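Local coordinates for protein putative TIM-barrel metal-dependent hydrolase (Mycobacterium avium subsp. paratuberculosis S397, PDB 4DZI) that probably acts as a TIM-barrel amidohydrolase, holding a pair of bound metal ions, here cadmium, at its likely hydrolytic site, at residues L20-R25 with P122-G127; V36-L39 with R44-A47; D104-V109 with D356-E361. All coordinates share one frame; numbering follows the deposited sequence.

Contact 1. Residues L20-R25 with P122-G127; sequences LDSFTR and PTFGCG
Phe23 and Phe124 are brought together by different first torsions: Phe23 carries CG anti to its carbonyl carbon (chi1 -80°), whereas Phe124 swings CG anti to the backbone N (chi1 179°), and each ring reaches out toward the opposite loop. CD1 of Phe23 lies 3.7 Å from Phe124 CE2, arriving near the plane of the Phe124 ring, at its edge. With planes at 71° and centroids 5.7 Å apart, the pair is an oblique aromatic contact. Gly125 takes the next position along the Phe23 ring, its CA 3.6 Å from Phe23 CE1 at the ring edge; having no side chain, it lets the backbone itself come up to the aromatic carbons. Helix 136-153 also packs here, Phe146 stacking on the Phe23 ring. Asp21 is gripped side-on by NE and NH2 of Arg25, which also bridges to Glu152 and Asp153 through NH1, and the backbone N of Thr123, Phe124 and Gly125 all donate to the Glu18 carboxylate. Between the loops the attraction is therefore van der Waals and aromatic, buried carbon against buried carbon, while salt bridges, one of them internal, brace 20-25 and Glu18 braces 122-127.

Contact 2. Residues V36-L39 with R44-A47; sequences VQML and RTWA
Leu39 and Trp46 join their backbones twice, as an antiparallel hydrogen-bonded pair. The N of Leu39 donates to Trp46 O at 2.9 Å, and Trp46 N returns a bond of 2.8 Å to Leu39 O, so both amides and both carbonyls of the pair are satisfied. Leu39 O also receives a CA-H...O contact from Thr45 CA, at 3.5 Å. Met38 and Ala47, the neighbouring non-hydrogen-bonded pair, have their CA atoms 4.7 Å apart; there Met38 CA approaches Trp46 O at 3.3 Å, a second use of that carbonyl. This is the beta hairpin of strands 36-40 and 45-49, the first two strands of a small antiparallel sheet. Its ladder runs on through backbone bonds of Gln37 with Val48, and Ala47 bonds in turn to Asn54. On one face the Met38 chain, bent at chi2 (-64°), lays its sulfur against the partner strand, with SD 3.9 Å from Ala47 CB; that methyl is small enough for the thioether to reach the backbone as well, Met38 SD to Ala47 CA being 3.7 Å. Thr45 CG2 adds an apolar branch against Met38 CB. Leu39 and Trp46 point to the other face. The indole leads away from Leu39 and gives its NE1 hydrogen to Asp41 in the turn, whose carboxylate also takes the backbone N of Arg44. Gln37 OE1 accepts from Arg33. Trp46 CH2 sits over the centre of one face of the Arg44 guanidinium, 3.4 Å from Arg44 CZ, while Arg44 NH2 donates to Pro58 O.

Contact 3. Residues D104-V109 with D356-E361; sequences DARIAV and DWPHGE. With CD (cadmium ion), chain P; CD (cadmium ion), chain Q.
The metal site of this amidohydrolase is built partly on the loop 356-361, and helix 103-113 packs behind that loop through Arg106 and Val109. Arg106 sets CG anti to its backbone N (chi1 -171°) and then bends at chi2, sending the guanidinium to the indole of Trp357. There Trp357 CZ3 sits over the centre of one guanidinium face, 3.7 Å from Arg106 CZ, and since the two planes are 79° apart the indole presents its edge. Val109 CG1 touches further round the same ring, 3.9 Å from Trp357 CH2, an apolar branch against an aromatic carbon. Pro358, after a cis peptide bond, lays CB over the centre of one indole face. The polar ends of Arg106 are spoken for elsewhere: NH2 donates to His15 O and Asn14 OD1, and NH1 to Glu99 O. On the far side of the loop the ligands face the metals. Asp356 OD1 bridges the two cadmium ions, 2.3 Å from one and 2.7 Å from the other; the longer bond goes to the ion that OD2 also holds, making the carboxylate chelate it. That ion is further bound by His359 ND1 at 2.3 Å, by Glu361 OE2 and by a water, with Glu293 from elsewhere. Asp13, His15, His230 and Glu293 complete the second ion's shell. Carboxylates and imidazole suit a divalent pair, and one carboxylate oxygen shared by both ions fixes their spacing in part. Arg106, tied at once to the strand that carries His15 and packed on the residue after Asp356, is consistent with a second-shell residue that positions that strand against the loop bearing Asp356.

How the contacts relate
Contact 1 stands between the other two. Its centre is about 11 Å from that of contact 2, and the two pack directly: Phe124 CE1 meets Ala47 CB at 3.7 Å and Phe23 CB meets Val36 CG2 at 3.6 Å, seating the hairpin on the phenylalanine pair. Toward the metals, contact 1 reaches contact 3 through one polar link, a probable hydrogen bond of 3.0 Å between Thr123 OG1 and His359 NE2, on the imidazole whose other nitrogen binds cadmium. Their centres are about 17 Å apart. Contact 2 stays peripheral, its nearest atoms about 15 Å from contact 3; contact 1 touches both, through 122-127 and, toward the hairpin, Phe23 too.

Contact 1. Residues L20-R25 with P122-G127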
loop_
_atom_site.group_PDB
_atom_site.type_symbol
_atom_site.label_atom_id
_atom_site.label_comp_id
_atom_site.label_asym_id
_atom_site.label_seq_id
_atom_site.Cartn_x
_atom_site.Cartn_y
_atom_site.Cartn_z
ATOM N N LEU C 20 14.205 -12.654 -28.916
ATOM C CA LEU C 20 15.065 -13.213 -27.875
ATOM C C LEU C 20 16.376 -12.460 -27.662
ATOM O O LEU C 20 16.954 -12.565 -26.604
ATOM C CB LEU C 20 15.380 -14.689 -28.190
ATOM C CG LEU C 20 14.201 -15.639 -28.041
ATOM C CD1 LEU C 20 14.649 -17.032 -28.467
ATOM C CD2 LEU C 20 13.665 -15.688 -26.598
ATOM N N ASP C 21 16.863 -11.710 -28.659
ATOM C CA ASP C 21 18.127 -10.992 -28.509
ATOM C C ASP C 21 17.986 -9.501 -28.201
ATOM O O ASP C 21 18.954 -8.708 -28.328
ATOM C CB ASP C 21 19.013 -11.203 -29.768
ATOM C CG ASP C 21 18.443 -10.524 -31.008
ATOM O OD1 ASP C 21 17.285 -10.073 -30.956
ATOM O OD2 ASP C 21 19.156 -10.447 -32.032
ATOM N N SER C 22 16.813 -9.092 -27.730
ATOM C CA SER C 22 16.660 -7.675 -27.441
ATOM C C SER C 22 17.671 -7.134 -26.416
ATOM O O SER C 22 18.128 -6.013 -26.518
ATOM C CB SER C 22 15.217 -7.334 -27.017
ATOM O OG SER C 22 14.882 -7.957 -25.777
ATOM N N PHE C 23 18.000 -7.929 -25.404
ATOM C CA PHE C 23 18.976 -7.532 -24.394
ATOM C C PHE C 23 20.398 -8.060 -24.642
ATOM O O PHE C 23 21.310 -7.819 -23.834
ATOM C CB PHE C 23 18.472 -7.921 -22.986
ATOM C CG PHE C 23 17.477 -6.952 -22.421
ATOM C CD1 PHE C 23 16.117 -7.063 -22.721
ATOM C CD2 PHE C 23 17.895 -5.944 -21.584
ATOM C CE1 PHE C 23 15.199 -6.146 -22.221
ATOM C CE2 PHE C 23 16.971 -5.025 -21.068
ATOM C CZ PHE C 23 15.632 -5.138 -21.383
ATOM N N THR C 24 20.611 -8.751 -25.764
ATOM C CA THR C 24 21.923 -9.345 -26.027
ATOM C C THR C 24 22.578 -8.888 -27.344
ATOM O O THR C 24 23.795 -8.891 -27.451
ATOM C CB THR C 24 21.840 -10.892 -26.019
ATOM O OG1 THR C 24 20.973 -11.351 -27.072
ATOM C CG2 THR C 24 21.286 -11.416 -24.650
ATOM N N ARG C 25 21.759 -8.532 -28.331
ATOM C CA ARG C 25 22.239 -8.193 -29.678
ATOM C C ARG C 25 23.357 -7.175 -29.631
ATOM O O ARG C 25 24.355 -7.301 -30.362
ATOM C CB ARG C 25 21.088 -7.672 -30.554
ATOM C CG ARG C 25 21.520 -7.402 -32.000
ATOM C CD ARG C 25 20.384 -6.813 -32.837
ATOM N NE ARG C 25 19.198 -7.661 -32.807
ATOM C CZ ARG C 25 18.038 -7.345 -33.385
ATOM N NH1 ARG C 25 17.916 -6.198 -34.078
ATOM N NH2 ARG C 25 17.015 -8.174 -33.290
ATOM N N PRO C 122 7.896 -1.633 -23.836
ATOM C CA PRO C 122 8.403 -2.984 -23.738
ATOM C C PRO C 122 7.428 -3.940 -23.065
ATOM O O PRO C 122 6.478 -3.523 -22.374
ATOM C CB PRO C 122 9.657 -2.851 -22.832
ATOM C CG PRO C 122 9.887 -1.392 -22.643
ATOM C CD PRO C 122 8.514 -0.760 -22.829
ATOM N N THR C 123 7.678 -5.232 -23.271
ATOM C CA THR C 123 6.953 -6.278 -22.568
ATOM C C THR C 123 7.948 -6.990 -21.647
ATOM O O THR C 123 7.964 -6.753 -20.430
ATOM C CB THR C 123 6.208 -7.229 -23.543
ATOM O OG1 THR C 123 5.271 -6.439 -24.309
ATOM C CG2 THR C 123 5.437 -8.298 -22.745
ATOM N N PHE C 124 8.807 -7.823 -22.222
ATOM C CA PHE C 124 9.910 -8.420 -21.449
ATOM C C PHE C 124 10.774 -7.376 -20.723
ATOM O O PHE C 124 11.210 -7.608 -19.607
ATOM C CB PHE C 124 10.775 -9.261 -22.405
ATOM C CG PHE C 124 11.974 -9.913 -21.760
ATOM C CD1 PHE C 124 11.841 -11.064 -20.994
ATOM C CD2 PHE C 124 13.242 -9.375 -21.944
ATOM C CE1 PHE C 124 12.949 -11.658 -20.404
ATOM C CE2 PHE C 124 14.360 -9.984 -21.374
ATOM C CZ PHE C 124 14.213 -11.121 -20.597
ATOM N N GLY C 125 11.054 -6.229 -21.343
ATOM C CA GLY C 125 12.003 -5.299 -20.785
ATOM C C GLY C 125 11.557 -4.741 -19.429
ATOM O O GLY C 125 12.396 -4.264 -18.662
ATOM N N CYS C 126 10.256 -4.785 -19.161
ATOM C CA CYS C 126 9.705 -4.259 -17.877
ATOM C C CYS C 126 9.999 -5.169 -16.672
ATOM O O CYS C 126 9.639 -4.791 -15.530
ATOM C CB CYS C 126 8.205 -3.986 -17.970
ATOM S SG CYS C 126 7.855 -2.664 -19.180
ATOM N N GLY C 127 10.621 -6.328 -16.889
ATOM C CA GLY C 127 11.049 -7.199 -15.769
ATOM C C GLY C 127 12.547 -7.266 -15.532
ATOM O O GLY C 127 12.982 -7.877 -14.550
#

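Contact 2. Residues V36-L39 with R44-A47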
loop_
_atom_site.group_PDB
_atom_site.type_symbol
_atom_site.label_atom_id
_atom_site.label_comp_id
_atom_site.label_asym_id
_atom_site.label_seq_id
_atom_site.Cartn_x
_atom_site.Cartn_y
_atom_site.Cartn_z
ATOM N N VAL C 36 21.266 -10.658 -19.476
ATOM C CA VAL C 36 20.291 -11.595 -19.919
ATOM C C VAL C 36 20.890 -12.665 -20.836
ATOM O O VAL C 36 21.619 -12.333 -21.785
ATOM C CB VAL C 36 19.188 -10.862 -20.721
ATOM C CG1 VAL C 36 18.174 -11.866 -21.250
ATOM C CG2 VAL C 36 18.541 -9.782 -19.868
ATOM N N GLN C 37 20.582 -13.933 -20.546
ATOM C CA GLN C 37 20.843 -15.059 -21.466
ATOM C C GLN C 37 19.569 -15.818 -21.676
ATOM O O GLN C 37 18.753 -15.955 -20.754
ATOM C CB GLN C 37 21.823 -16.081 -20.881
ATOM C CG GLN C 37 23.149 -15.565 -20.411
ATOM C CD GLN C 37 23.982 -16.733 -19.871
ATOM O OE1 GLN C 37 24.500 -17.546 -20.649
ATOM N NE2 GLN C 37 24.076 -16.838 -18.557
ATOM N N MET C 38 19.422 -16.374 -22.872
ATOM C CA MET C 38 18.315 -17.257 -23.169
ATOM C C MET C 38 18.856 -18.683 -23.251
ATOM O O MET C 38 19.652 -19.003 -24.127
ATOM C CB MET C 38 17.661 -16.801 -24.485
ATOM C CG MET C 38 17.036 -15.412 -24.359
ATOM S SD MET C 38 15.658 -15.360 -23.174
ATOM C CE MET C 38 15.139 -13.648 -23.352
ATOM N N LEU C 39 18.480 -19.522 -22.291
ATOM C CA LEU C 39 18.983 -20.888 -22.298
ATOM C C LEU C 39 17.844 -21.866 -22.568
ATOM O O LEU C 39 16.710 -21.623 -22.187
ATOM C CB LEU C 39 19.674 -21.193 -20.951
ATOM C CG LEU C 39 20.810 -20.255 -20.540
ATOM C CD1 LEU C 39 21.409 -20.699 -19.201
ATOM C CD2 LEU C 39 21.862 -20.247 -21.631
ATOM N N ARG C 44 11.819 -25.779 -23.999
ATOM C CA ARG C 44 11.409 -24.439 -23.597
ATOM C C ARG C 44 12.643 -23.585 -23.495
ATOM O O ARG C 44 13.737 -24.088 -23.216
ATOM C CB ARG C 44 10.702 -24.449 -22.240
ATOM C CG ARG C 44 9.276 -24.969 -22.232
ATOM C CD ARG C 44 8.685 -24.906 -20.827
ATOM N NE ARG C 44 8.394 -23.537 -20.401
ATOM C CZ ARG C 44 7.828 -23.218 -19.236
ATOM N NH1 ARG C 44 7.496 -24.163 -18.358
ATOM N NH2 ARG C 44 7.594 -21.945 -18.940
ATOM N N THR C 45 12.467 -22.287 -23.745
ATOM C CA THR C 45 13.518 -21.318 -23.543
ATOM C C THR C 45 13.273 -20.536 -22.260
ATOM O O THR C 45 12.128 -20.172 -21.935
ATOM C CB THR C 45 13.558 -20.326 -24.716
ATOM O OG1 THR C 45 13.808 -21.052 -25.903
ATOM C CG2 THR C 45 14.639 -19.284 -24.536
ATOM N N TRP C 46 14.356 -20.265 -21.539
ATOM C CA TRP C 46 14.283 -19.575 -20.246
ATOM C C TRP C 46 15.170 -18.374 -20.261
ATOM O O TRP C 46 16.315 -18.427 -20.757
ATOM C CB TRP C 46 14.732 -20.495 -19.112
ATOM C CG TRP C 46 13.931 -21.757 -19.020
ATOM C CD1 TRP C 46 14.171 -22.966 -19.670
ATOM C CD2 TRP C 46 12.704 -21.966 -18.260
ATOM N NE1 TRP C 46 13.210 -23.891 -19.348
ATOM C CE2 TRP C 46 12.299 -23.352 -18.507
ATOM C CE3 TRP C 46 11.938 -21.176 -17.413
ATOM C CZ2 TRP C 46 11.167 -23.899 -17.927
ATOM C CZ3 TRP C 46 10.803 -21.737 -16.829
ATOM C CH2 TRP C 46 10.429 -23.069 -17.076
ATOM N N ALA C 47 14.663 -17.264 -19.733
ATOM C CA ALA C 47 15.507 -16.080 -19.583
ATOM C C ALA C 47 16.285 -16.257 -18.287
ATOM O O ALA C 47 15.695 -16.434 -17.222
ATOM C CB ALA C 47 14.632 -14.827 -19.478
#

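Contact 3. Residues D104-V109 with D356-E361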
loop_
_atom_site.group_PDB
_atom_site.type_symbol
_atom_site.label_atom_id
_atom_site.label_comp_id
_atom_site.label_asym_id
_atom_site.label_seq_id
_atom_site.Cartn_x
_atom_site.Cartn_y
_atom_site.Cartn_z
ATOM N N ASP C 104 7.162 -2.093 -40.099
ATOM C CA ASP C 104 6.304 -1.861 -41.254
ATOM C C ASP C 104 4.945 -2.521 -41.110
ATOM O O ASP C 104 3.930 -1.926 -41.442
ATOM C CB ASP C 104 6.947 -2.403 -42.546
ATOM C CG ASP C 104 8.168 -1.637 -42.968
ATOM O OD1 ASP C 104 8.415 -0.530 -42.445
ATOM O OD2 ASP C 104 8.886 -2.158 -43.852
ATOM N N ALA C 105 4.921 -3.769 -40.644
ATOM C CA ALA C 105 3.647 -4.434 -40.436
ATOM C C ALA C 105 2.805 -3.689 -39.396
ATOM O O ALA C 105 1.569 -3.621 -39.522
ATOM C CB ALA C 105 3.843 -5.888 -40.009
ATOM N N ARG C 106 3.472 -3.174 -38.361
ATOM C CA ARG C 106 2.755 -2.443 -37.295
ATOM C C ARG C 106 2.092 -1.161 -37.800
ATOM O O ARG C 106 0.931 -0.884 -37.453
ATOM C CB ARG C 106 3.689 -2.128 -36.113
ATOM C CG ARG C 106 2.943 -1.561 -34.897
ATOM C CD ARG C 106 1.777 -2.452 -34.498
ATOM N NE ARG C 106 1.327 -2.107 -33.141
ATOM C CZ ARG C 106 1.802 -2.680 -32.043
ATOM N NH1 ARG C 106 2.725 -3.625 -32.140
ATOM N NH2 ARG C 106 1.371 -2.287 -30.839
ATOM N N ILE C 107 2.806 -0.419 -38.652
ATOM C CA ILE C 107 2.267 0.822 -39.209
ATOM C C ILE C 107 1.000 0.540 -40.013
ATOM O O ILE C 107 0.023 1.267 -39.944
ATOM C CB ILE C 107 3.292 1.539 -40.124
ATOM C CG1 ILE C 107 4.504 1.984 -39.314
ATOM C CG2 ILE C 107 2.644 2.729 -40.836
ATOM C CD1 ILE C 107 4.133 2.903 -38.183
ATOM N N ALA C 108 1.019 -0.535 -40.795
ATOM C CA ALA C 108 -0.161 -0.897 -41.565
ATOM C C ALA C 108 -1.362 -1.263 -40.688
ATOM O O ALA C 108 -2.482 -0.937 -41.021
ATOM C CB ALA C 108 0.175 -2.052 -42.501
ATOM N N VAL C 109 -1.114 -1.945 -39.575
ATOM C CA VAL C 109 -2.180 -2.220 -38.608
ATOM C C VAL C 109 -2.654 -0.932 -37.920
ATOM O O VAL C 109 -3.846 -0.776 -37.703
ATOM C CB VAL C 109 -1.709 -3.292 -37.579
ATOM C CG1 VAL C 109 -2.637 -3.386 -36.373
ATOM C CG2 VAL C 109 -1.665 -4.643 -38.280
ATOM N N ASP C 356 -3.263 -0.426 -24.460
ATOM C CA ASP C 356 -2.416 -1.560 -24.071
ATOM C C ASP C 356 -2.426 -2.639 -25.121
ATOM O O ASP C 356 -2.151 -3.796 -24.834
ATOM C CB ASP C 356 -2.865 -2.160 -22.726
ATOM C CG ASP C 356 -1.792 -3.041 -22.077
ATOM O OD1 ASP C 356 -0.581 -2.815 -22.237
ATOM O OD2 ASP C 356 -2.206 -3.955 -21.338
ATOM N N TRP C 357 -2.765 -2.270 -26.348
ATOM C CA TRP C 357 -2.721 -3.271 -27.422
ATOM C C TRP C 357 -1.304 -3.685 -27.762
ATOM O O TRP C 357 -0.402 -2.859 -27.823
ATOM C CB TRP C 357 -3.422 -2.634 -28.639
ATOM C CG TRP C 357 -3.826 -3.662 -29.663
ATOM C CD1 TRP C 357 -5.023 -4.366 -29.728
ATOM C CD2 TRP C 357 -3.047 -4.138 -30.811
ATOM N NE1 TRP C 357 -5.031 -5.231 -30.812
ATOM C CE2 TRP C 357 -3.872 -5.155 -31.477
ATOM C CE3 TRP C 357 -1.782 -3.861 -31.319
ATOM C CZ2 TRP C 357 -3.436 -5.827 -32.624
ATOM C CZ3 TRP C 357 -1.367 -4.537 -32.475
ATOM C CH2 TRP C 357 -2.175 -5.516 -33.093
ATOM N N PRO C 358 -1.045 -4.990 -28.014
ATOM C CA PRO C 358 -1.936 -6.120 -28.191
ATOM C C PRO C 358 -2.029 -7.019 -26.965
ATOM O O PRO C 358 -2.351 -8.182 -27.105
ATOM C CB PRO C 358 -1.202 -6.914 -29.262
ATOM C CG PRO C 358 0.215 -6.789 -28.882
ATOM C CD PRO C 358 0.334 -5.346 -28.422
ATOM N N HIS C 359 -1.747 -6.508 -25.766
ATOM C CA HIS C 359 -1.783 -7.425 -24.612
ATOM C C HIS C 359 -3.130 -8.034 -24.318
ATOM O O HIS C 359 -4.158 -7.479 -24.630
ATOM C CB HIS C 359 -1.285 -6.662 -23.364
ATOM C CG HIS C 359 0.213 -6.463 -23.317
ATOM N ND1 HIS C 359 0.844 -5.827 -22.264
ATOM C CD2 HIS C 359 1.211 -6.867 -24.177
ATOM C CE1 HIS C 359 2.161 -5.837 -22.475
ATOM N NE2 HIS C 359 2.391 -6.493 -23.636
ATOM N N GLY C 360 -3.144 -9.213 -23.686
ATOM C CA GLY C 360 -4.434 -9.857 -23.454
ATOM C C GLY C 360 -5.360 -9.057 -22.546
ATOM O O GLY C 360 -6.600 -9.083 -22.704
ATOM N N GLU C 361 -4.752 -8.337 -21.596
ATOM C CA GLU C 361 -5.489 -7.469 -20.650
ATOM C C GLU C 361 -5.855 -6.102 -21.247
ATOM O O GLU C 361 -6.542 -5.286 -20.601
ATOM C CB GLU C 361 -4.667 -7.270 -19.353
ATOM C CG GLU C 361 -3.336 -6.495 -19.512
ATOM C CD GLU C 361 -2.127 -7.349 -19.907
ATOM O OE1 GLU C 361 -2.338 -8.549 -20.264
ATOM O OE2 GLU C 361 -0.947 -6.848 -19.842
HETATM CD CD CD P . -0.204 -4.819 -20.472
HETATM CD CD CD Q . 0.917 -1.280 -21.371
HETATM O O HOH W 1 1.884 -5.284 -19.209
#